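PDB 5TU0: Lmo2125 protein from Listeria monocytogenes serovar 1/2a, which binds maltose and probably serves, as a membrane-attached lipoprotein of the solute-binding protein 1 family, to hand the sugar to a transporter. Local coordinates for residues 89-94 and 314-319. The protein carries 2 engineered substitutions. Residues are numbered along the deposited sequence; the frame is centred on the assembly and turned at random.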
# COMPACT_ATOMS: atom_id res chain seq x y z
N LYS A 89 -9.70 -17.72 -8.59
CA LYS A 89 -8.33 -17.66 -9.13
C LYS A 89 -8.28 -17.18 -10.59
O LYS A 89 -7.38 -16.43 -10.98
CB LYS A 89 -7.67 -19.05 -9.03
CG LYS A 89 -6.18 -19.08 -9.33
CD LYS A 89 -5.64 -20.50 -9.41
CE LYS A 89 -4.16 -20.50 -9.78
NZ LYS A 89 -3.69 -21.85 -10.17
N ASP A 90 -9.25 -17.61 -11.41
CA ASP A 90 -9.29 -17.22 -12.82
C ASP A 90 -9.46 -15.71 -13.01
O ASP A 90 -9.22 -15.20 -14.08
CB ASP A 90 -10.42 -17.95 -13.58
CG ASP A 90 -10.14 -19.41 -13.79
OD1 ASP A 90 -8.97 -19.82 -13.63
OD2 ASP A 90 -11.08 -20.16 -14.14
N ASP A 91 -9.87 -15.03 -11.95
CA ASP A 91 -10.07 -13.59 -11.98
C ASP A 91 -9.00 -12.82 -11.20
O ASP A 91 -9.20 -11.65 -10.88
CB ASP A 91 -11.46 -13.25 -11.44
CG ASP A 91 -12.58 -13.89 -12.24
OD1 ASP A 91 -12.52 -13.90 -13.48
OD2 ASP A 91 -13.54 -14.38 -11.60
N TYR A 92 -7.88 -13.47 -10.90
CA TYR A 92 -6.77 -12.81 -10.20
C TYR A 92 -5.46 -12.90 -10.99
O TYR A 92 -5.09 -13.97 -11.48
CB TYR A 92 -6.46 -13.49 -8.87
CG TYR A 92 -7.45 -13.36 -7.73
CD1 TYR A 92 -8.00 -12.13 -7.38
CD2 TYR A 92 -7.72 -14.45 -6.91
CE1 TYR A 92 -8.87 -12.02 -6.30
CE2 TYR A 92 -8.58 -14.35 -5.83
CZ TYR A 92 -9.16 -13.14 -5.52
OH TYR A 92 -9.99 -13.05 -4.43
N ASP A 93 -4.74 -11.78 -11.08
CA ASP A 93 -3.40 -11.77 -11.65
C ASP A 93 -2.49 -12.57 -10.71
O ASP A 93 -2.76 -12.65 -9.51
CB ASP A 93 -2.82 -10.34 -11.73
CG ASP A 93 -3.32 -9.52 -12.93
OD1 ASP A 93 -3.62 -10.10 -14.01
OD2 ASP A 93 -3.38 -8.27 -12.81
N GLU A 94 -1.41 -13.13 -11.25
CA GLU A 94 -0.42 -13.85 -10.44
C GLU A 94 0.13 -12.98 -9.29
O GLU A 94 0.43 -13.47 -8.21
CB GLU A 94 0.73 -14.35 -11.32
CG GLU A 94 0.29 -15.44 -12.29
CD GLU A 94 1.44 -16.01 -13.12
OE1 GLU A 94 2.23 -15.22 -13.70
OE2 GLU A 94 1.53 -17.25 -13.23
N ASN A 314 -10.51 -8.47 -7.68
CA ASN A 314 -11.09 -9.30 -8.76
C ASN A 314 -11.00 -8.51 -10.06
O ASN A 314 -11.48 -7.38 -10.12
CB ASN A 314 -12.54 -9.69 -8.40
CG ASN A 314 -13.22 -10.54 -9.45
OD1 ASN A 314 -13.23 -10.19 -10.62
ND2 ASN A 314 -13.83 -11.66 -9.02
N LEU A 315 -10.35 -9.08 -11.08
CA LEU A 315 -10.13 -8.37 -12.34
C LEU A 315 -11.40 -7.99 -13.10
O LEU A 315 -11.47 -6.91 -13.67
CB LEU A 315 -9.19 -9.17 -13.26
CG LEU A 315 -7.77 -9.37 -12.72
CD1 LEU A 315 -6.97 -10.31 -13.61
CD2 LEU A 315 -7.05 -8.05 -12.55
N LYS A 316 -12.42 -8.86 -13.09
CA LYS A 316 -13.67 -8.55 -13.77
C LYS A 316 -14.28 -7.31 -13.10
O LYS A 316 -14.78 -6.40 -13.77
CB LYS A 316 -14.68 -9.72 -13.72
CG LYS A 316 -14.19 -11.12 -14.09
CD LYS A 316 -13.76 -11.32 -15.54
CE LYS A 316 -12.28 -11.03 -15.80
NZ LYS A 316 -11.36 -12.04 -15.18
N ALA A 317 -14.26 -7.30 -11.76
CA ALA A 317 -14.78 -6.18 -10.97
C ALA A 317 -13.90 -4.94 -11.12
O ALA A 317 -14.40 -3.83 -11.10
CB ALA A 317 -14.88 -6.56 -9.50
N ARG A 318 -12.59 -5.14 -11.27
CA ARG A 318 -11.68 -4.00 -11.43
C ARG A 318 -11.93 -3.28 -12.77
O ARG A 318 -11.85 -2.05 -12.83
CB ARG A 318 -10.22 -4.44 -11.31
CG ARG A 318 -9.26 -3.28 -11.12
CD ARG A 318 -7.82 -3.76 -11.09
NE ARG A 318 -7.60 -4.87 -10.16
CZ ARG A 318 -6.43 -5.49 -10.01
NH1 ARG A 318 -5.37 -5.10 -10.70
NH2 ARG A 318 -6.32 -6.51 -9.17
N ASP A 319 -12.22 -4.04 -13.83
CA ASP A 319 -12.57 -3.45 -15.14
C ASP A 319 -13.86 -2.63 -15.03
O ASP A 319 -13.94 -1.53 -15.56
CB ASP A 319 -12.75 -4.53 -16.22
CG ASP A 319 -11.44 -5.14 -16.68
OD1 ASP A 319 -10.35 -4.61 -16.33
OD2 ASP A 319 -11.48 -6.14 -17.42
O HOH W 1 -3.13 -6.97 -10.50
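An N-capped helix start, the first turn of helix 315-323, meets the loop that leads into helix 94-99 in this solute-binding protein of the periplasmic-binding-protein class. Asp-91 O accepts from Leu-315 N at 2.8 Å in a nearly straight bond (173°), so the loop carbonyl takes up an N-H of the opening helical turn. Asn-314 OD1 supplies the cap, with a weak bond from Lys-316 N and a second from Ala-317 N at 3.3 Å that arrives above the amide carbonyl plane; Asn-314 ND2 is held by Thr-296 O. The Asp-91 carboxylate lies alongside this amide, the planes 32° apart. Bends at chi2, chi3 and chi4 wrap the Lys-316 chain round Asp-91 OD1, which NZ meets on the anti side, 24° out of the carboxylate plane, in a 2.8 Å salt bridge. Leu-315 is directed toward the loop, its CD1 3.4 Å from Asp-93 OD1, while its CD2 lies over one face of the Arg-318 guanidinium, 3.6 Å above the plane. That guanidinium also bonds to Ala-313 O and Pro-312 O and salt-bridges Asp-96. One water joins the segments, donating to Asp-93 OD2 at 2.7 Å and accepting from Arg-318 NH1 at 2.9 Å.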